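Local coordinates for protein ecto-NAD+ glycohydrolase (CD38 molecule) (Bos taurus, PDB 3GC6) that belongs to the ADP-ribosyl cyclase family, as a disulfide-rich ecto-enzyme of the CD38 type that joins a mainly helical part to a parallel beta-sheet part, at residues S57-C61 / C141-Y145; A158-N163 / N190-V195. The protein carries 1 engineered substitution. One frame throughout, in Å; residues are numbered along the deposited sequence. Where two conformers were deposited one is given.

Interaction 1 of 2, residues S57-C61 / C141-Y145; sequences SKDPC and CRTNY
A disulfide, Cys61 to Cys141, ties the loop after helix 44-55 to the loop leading into helix 145-159. Cys61 SG and Cys141 SG are 2.1 Å apart, with a chi3 of -76°, not far from the 90° twist a relaxed disulfide prefers. Beside it, Thr143 OG1 donates to Cys61 O at 2.7 Å, approaching from well above the carbonyl plane. Thr143 can do this because OG1 sits between its own backbone N and carbonyl carbon (chi1 49°), while the backbone bends there in an inverse gamma turn. In segment 57-61, Asp59 forms an Asx turn: its OD1 takes the N-H of Cys61 at 2.9 Å and so shapes the chain just before the disulfide. Pro60, a residue suited to a fixed bend, turns its O to the start of the helix, where Asn144 CA makes a C-H...O contact and a water bridges Pro60 O to Tyr145 N. The Tyr145 ring presents its edge to Pro60 CA and Asp59 O, and a second water donates to both Tyr145 OH and Asp59 O. Lys58 crosses the tyrosine at about a right angle, its CD 3.3 Å from Tyr145 OH; its NZ goes on to Ala54 O, and the tyrosine hydroxyl to Asp67. The disulfide holds the loops together at one point; the Thr143 bond and two water bridges probably limit how they turn about it.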
loop_
_atom_site.group_PDB
_atom_site.type_symbol
_atom_site.label_atom_id
_atom_site.label_comp_id
_atom_site.label_asym_id
_atom_site.label_seq_id
_atom_site.Cartn_x
_atom_site.Cartn_y
_atom_site.Cartn_z
ATOM N N SER A 57 23.904 7.476 -13.023
ATOM C CA SER A 57 25.145 7.112 -13.729
ATOM C C SER A 57 25.053 7.309 -15.241
ATOM O O SER A 57 25.976 6.908 -15.987
ATOM C CB SER A 57 25.604 5.679 -13.386
ATOM O OG SER A 57 27.019 5.530 -13.525
ATOM N N LYS A 58 23.995 7.970 -15.704
ATOM C CA LYS A 58 23.823 8.212 -17.132
ATOM C C LYS A 58 24.192 9.652 -17.492
ATOM O O LYS A 58 24.234 10.531 -16.621
ATOM C CB LYS A 58 22.381 7.882 -17.538
ATOM C CG LYS A 58 22.040 6.425 -17.320
ATOM C CD LYS A 58 20.638 6.132 -17.777
ATOM C CE LYS A 58 20.277 4.754 -17.353
ATOM N NZ LYS A 58 18.877 4.440 -17.729
ATOM N N ASP A 59 24.453 9.875 -18.773
ATOM C CA ASP A 59 24.705 11.218 -19.322
ATOM C C ASP A 59 23.468 12.065 -19.001
ATOM O O ASP A 59 22.364 11.769 -19.475
ATOM C CB ASP A 59 24.895 11.099 -20.832
ATOM C CG ASP A 59 25.225 12.439 -21.498
ATOM O OD1 ASP A 59 24.806 13.491 -20.970
ATOM O OD2 ASP A 59 25.937 12.421 -22.538
ATOM N N PRO A 60 23.630 13.108 -18.172
ATOM C CA PRO A 60 22.439 13.876 -17.723
ATOM C C PRO A 60 21.773 14.711 -18.799
ATOM O O PRO A 60 20.691 15.280 -18.545
ATOM C CB PRO A 60 22.961 14.752 -16.572
ATOM C CG PRO A 60 24.446 14.616 -16.611
ATOM C CD PRO A 60 24.869 13.483 -17.465
ATOM N N CYS A 61 22.389 14.793 -19.992
ATOM C CA CYS A 61 21.783 15.483 -21.145
ATOM C C CYS A 61 21.383 14.543 -22.269
ATOM O O CYS A 61 21.127 14.989 -23.383
ATOM C CB CYS A 61 22.712 16.599 -21.648
ATOM S SG CYS A 61 22.548 18.065 -20.589
ATOM N N CYS A 141 20.376 21.753 -21.677
ATOM C CA CYS A 141 19.821 20.754 -22.586
ATOM C C CYS A 141 18.376 20.514 -22.243
ATOM O O CYS A 141 18.031 20.430 -21.077
ATOM C CB CYS A 141 20.603 19.430 -22.503
ATOM S SG CYS A 141 20.579 18.657 -20.878
ATOM N N ARG A 142 17.534 20.405 -23.268
ATOM C CA ARG A 142 16.142 20.013 -23.050
ATOM C C ARG A 142 15.993 18.543 -22.631
ATOM O O ARG A 142 15.042 18.190 -21.912
ATOM C CB ARG A 142 15.320 20.316 -24.313
ATOM C CG ARG A 142 15.235 21.794 -24.564
ATOM C CD ARG A 142 14.428 22.149 -25.812
ATOM N NE ARG A 142 14.607 23.567 -26.130
ATOM C CZ ARG A 142 13.732 24.299 -26.815
ATOM N NH1 ARG A 142 12.603 23.751 -27.257
ATOM N NH2 ARG A 142 13.975 25.588 -27.040
ATOM N N THR A 143 16.948 17.713 -23.068
ATOM C CA THR A 143 16.888 16.273 -22.899
ATOM C C THR A 143 17.566 15.877 -21.586
ATOM O O THR A 143 18.468 15.022 -21.566
ATOM C CB THR A 143 17.569 15.537 -24.090
ATOM O OG1 THR A 143 18.852 16.104 -24.321
ATOM C CG2 THR A 143 16.709 15.697 -25.367
ATOM N N ASN A 144 17.101 16.488 -20.504
ATOM C CA ASN A 144 17.595 16.158 -19.153
ATOM C C ASN A 144 16.536 15.330 -18.423
ATOM O O ASN A 144 15.356 15.345 -18.818
ATOM C CB ASN A 144 17.920 17.436 -18.395
ATOM C CG ASN A 144 16.693 18.278 -18.122
ATOM O OD1 ASN A 144 16.412 19.256 -18.845
ATOM N ND2 ASN A 144 15.936 17.887 -17.139
ATOM N N TYR A 145 16.959 14.570 -17.403
ATOM C CA TYR A 145 16.072 13.607 -16.768
ATOM C C TYR A 145 14.843 14.231 -16.065
ATOM O O TYR A 145 13.757 13.612 -16.026
ATOM C CB TYR A 145 16.878 12.660 -15.836
ATOM C CG TYR A 145 17.553 11.604 -16.676
ATOM C CD1 TYR A 145 18.868 11.753 -17.123
ATOM C CD2 TYR A 145 16.828 10.505 -17.125
ATOM C CE1 TYR A 145 19.451 10.775 -17.964
ATOM C CE2 TYR A 145 17.380 9.531 -17.951
ATOM C CZ TYR A 145 18.700 9.665 -18.364
ATOM O OH TYR A 145 19.209 8.707 -19.208
HETATM O O HOH W 1 21.463 9.434 -20.586
HETATM O O HOH W 2 19.536 14.989 -16.177
#

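Interaction 2 of 2, residues A158-N163 / N190-V195; sequences AESACN and NLRPQV
With CG anti to the backbone N (chi1 -174°) and a bend at chi3 (-60°), Arg192 carries its guanidinium across to the carbonyls of Ser160 and Ala161. Arg192 NE donates to Ala161 O at 2.7 Å, and its NH2 to Ser160 O at 3.2 Å. The latter bond is straight at the hydrogen (173°), though NH2 comes to that carbonyl from its flank, above its plane and not on a lone pair. Both oxygens lie near the guanidinium plane, at its edge, whereas Glu159 O stands over one face. Arginine suits the place because a flat, charged group with several N-H donors can serve two consecutive carbonyls. Its backbone contributes as well: Arg192 N donates to Ala158 O at 3.2 Å, and Leu191 CA makes a C-H...O contact with the same oxygen. Small apolar groups complete the fit. Ala158 CB and Ala161 CB each lie 4.3 Å from Leu191 CD2. Val195, at the end of a type II turn begun by Arg192, sets CG1 3.4 Å from Ala161 O and CB against Asn163 O. The contact lies where helix 145-159 passes into strand 164-170, alongside the loop from helix 182-187 to strand 196-203; Asn163 pairs through its backbone with Glu196 where these parallel strands begin, and the Cys162-Cys81 disulfide joins the chain ahead of neighbouring strand 85-88.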
loop_
_atom_site.group_PDB
_atom_site.type_symbol
_atom_site.label_atom_id
_atom_site.label_comp_id
_atom_site.label_asym_id
_atom_site.label_seq_id
_atom_site.Cartn_x
_atom_site.Cartn_y
_atom_site.Cartn_z
ATOM N N ALA A 158 -2.179 12.239 -20.496
ATOM C CA ALA A 158 -3.119 12.753 -21.503
ATOM C C ALA A 158 -3.700 11.605 -22.330
ATOM O O ALA A 158 -4.909 11.594 -22.636
ATOM C CB ALA A 158 -2.431 13.778 -22.417
ATOM N N GLU A 159 -2.846 10.653 -22.694
ATOM C CA GLU A 159 -3.296 9.538 -23.524
ATOM C C GLU A 159 -4.335 8.656 -22.844
ATOM O O GLU A 159 -5.152 8.013 -23.531
ATOM C CB GLU A 159 -2.127 8.678 -23.963
ATOM C CG GLU A 159 -1.239 9.351 -24.951
ATOM C CD GLU A 159 0.119 8.622 -25.126
ATOM O OE1 GLU A 159 0.364 7.602 -24.448
ATOM O OE2 GLU A 159 0.932 9.112 -25.935
ATOM N N SER A 160 -4.296 8.585 -21.524
ATOM C CA SER A 160 -5.199 7.677 -20.814
ATOM C C SER A 160 -6.481 8.363 -20.325
ATOM O O SER A 160 -7.349 7.694 -19.761
ATOM C CB SER A 160 -4.458 7.050 -19.617
ATOM O OG SER A 160 -4.057 8.051 -18.729
ATOM N N ALA A 161 -6.616 9.666 -20.550
ATOM C CA ALA A 161 -7.803 10.415 -20.101
ATOM C C ALA A 161 -9.086 9.816 -20.649
ATOM O O ALA A 161 -9.116 9.294 -21.779
ATOM C CB ALA A 161 -7.724 11.863 -20.555
ATOM N N CYS A 162 -10.151 9.899 -19.851
ATOM C CA CYS A 162 -11.404 9.294 -20.263
ATOM C C CYS A 162 -12.582 10.165 -19.877
ATOM O O CYS A 162 -12.569 10.819 -18.810
ATOM C CB CYS A 162 -11.530 7.919 -19.619
ATOM S SG CYS A 162 -13.203 7.255 -19.425
ATOM N N ASN A 163 -13.593 10.173 -20.742
ATOM C CA ASN A 163 -14.805 10.963 -20.543
ATOM C C ASN A 163 -14.535 12.459 -20.362
ATOM O O ASN A 163 -13.805 13.035 -21.180
ATOM C CB ASN A 163 -15.653 10.353 -19.427
ATOM C CG ASN A 163 -16.131 8.943 -19.793
ATOM O OD1 ASN A 163 -16.209 8.612 -20.962
ATOM N ND2 ASN A 163 -16.455 8.139 -18.802
ATOM N N ASN A 190 -1.788 15.313 -27.068
ATOM C CA ASN A 190 -1.781 13.874 -26.844
ATOM C C ASN A 190 -3.043 13.367 -26.140
ATOM O O ASN A 190 -3.102 12.194 -25.776
ATOM C CB ASN A 190 -0.526 13.448 -26.096
ATOM C CG ASN A 190 0.690 13.525 -26.966
ATOM O OD1 ASN A 190 1.626 14.308 -26.710
ATOM N ND2 ASN A 190 0.676 12.736 -28.033
ATOM N N LEU A 191 -4.027 14.245 -25.989
ATOM C CA LEU A 191 -5.300 13.832 -25.363
ATOM C C LEU A 191 -5.931 12.687 -26.139
ATOM O O LEU A 191 -5.964 12.695 -27.367
ATOM C CB LEU A 191 -6.300 14.996 -25.330
ATOM C CG LEU A 191 -6.098 15.958 -24.183
ATOM C CD1 LEU A 191 -6.978 17.210 -24.435
ATOM C CD2 LEU A 191 -6.431 15.288 -22.813
ATOM N N ARG A 192 -6.471 11.710 -25.416
ATOM C CA ARG A 192 -7.187 10.605 -26.054
ATOM C C ARG A 192 -8.312 11.172 -26.911
ATOM O O ARG A 192 -9.089 12.022 -26.447
ATOM C CB ARG A 192 -7.790 9.664 -25.003
ATOM C CG ARG A 192 -8.405 8.429 -25.648
ATOM C CD ARG A 192 -9.343 7.712 -24.681
ATOM N NE ARG A 192 -8.713 7.238 -23.461
ATOM C CZ ARG A 192 -8.219 5.994 -23.305
ATOM N NH1 ARG A 192 -8.197 5.139 -24.317
ATOM N NH2 ARG A 192 -7.697 5.623 -22.142
ATOM N N PRO A 193 -8.390 10.724 -28.178
ATOM C CA PRO A 193 -9.482 11.289 -28.983
ATOM C C PRO A 193 -10.861 11.042 -28.362
ATOM O O PRO A 193 -11.084 10.028 -27.689
ATOM C CB PRO A 193 -9.337 10.579 -30.331
ATOM C CG PRO A 193 -7.878 10.255 -30.389
ATOM C CD PRO A 193 -7.520 9.837 -28.959
ATOM N N GLN A 194 -11.783 11.967 -28.639
ATOM C CA GLN A 194 -13.202 11.836 -28.255
ATOM C C GLN A 194 -13.518 11.961 -26.764
ATOM O O GLN A 194 -14.666 11.765 -26.359
ATOM C CB GLN A 194 -13.813 10.552 -28.824
ATOM C CG GLN A 194 -13.814 10.581 -30.335
ATOM C CD GLN A 194 -14.456 9.355 -30.971
ATOM O OE1 GLN A 194 -15.508 8.909 -30.530
ATOM N NE2 GLN A 194 -13.834 8.823 -31.999
ATOM N N VAL A 195 -12.521 12.298 -25.947
ATOM C CA VAL A 195 -12.877 12.817 -24.615
ATOM C C VAL A 195 -13.580 14.183 -24.790
ATOM O O VAL A 195 -13.655 14.709 -25.905
ATOM C CB VAL A 195 -11.663 12.910 -23.651
ATOM C CG1 VAL A 195 -10.944 11.574 -23.588
ATOM C CG2 VAL A 195 -10.705 13.999 -24.079
#

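How the interactions relate
Helix 145-159 connects the two contacts: interaction 1 includes its first residue, Tyr145, and interaction 2 takes in Ala158 and Glu159 near its C-terminal end. Their centres are 29 Å apart and their nearest atoms about 14 Å, so they do not touch, and along the chain interaction 1 closes before interaction 2 opens. Interaction 1 fastens loops at the outer end of the helical part, its centre about 19 Å from the chain centre, with a disulfide within the contact. Interaction 2, centred about 15 Å from the chain centre, joins the C-terminal end of the helix to the loop that leads into strand 196-203 of the parallel sheet, and its disulfide leads outside the contact, to Cys81.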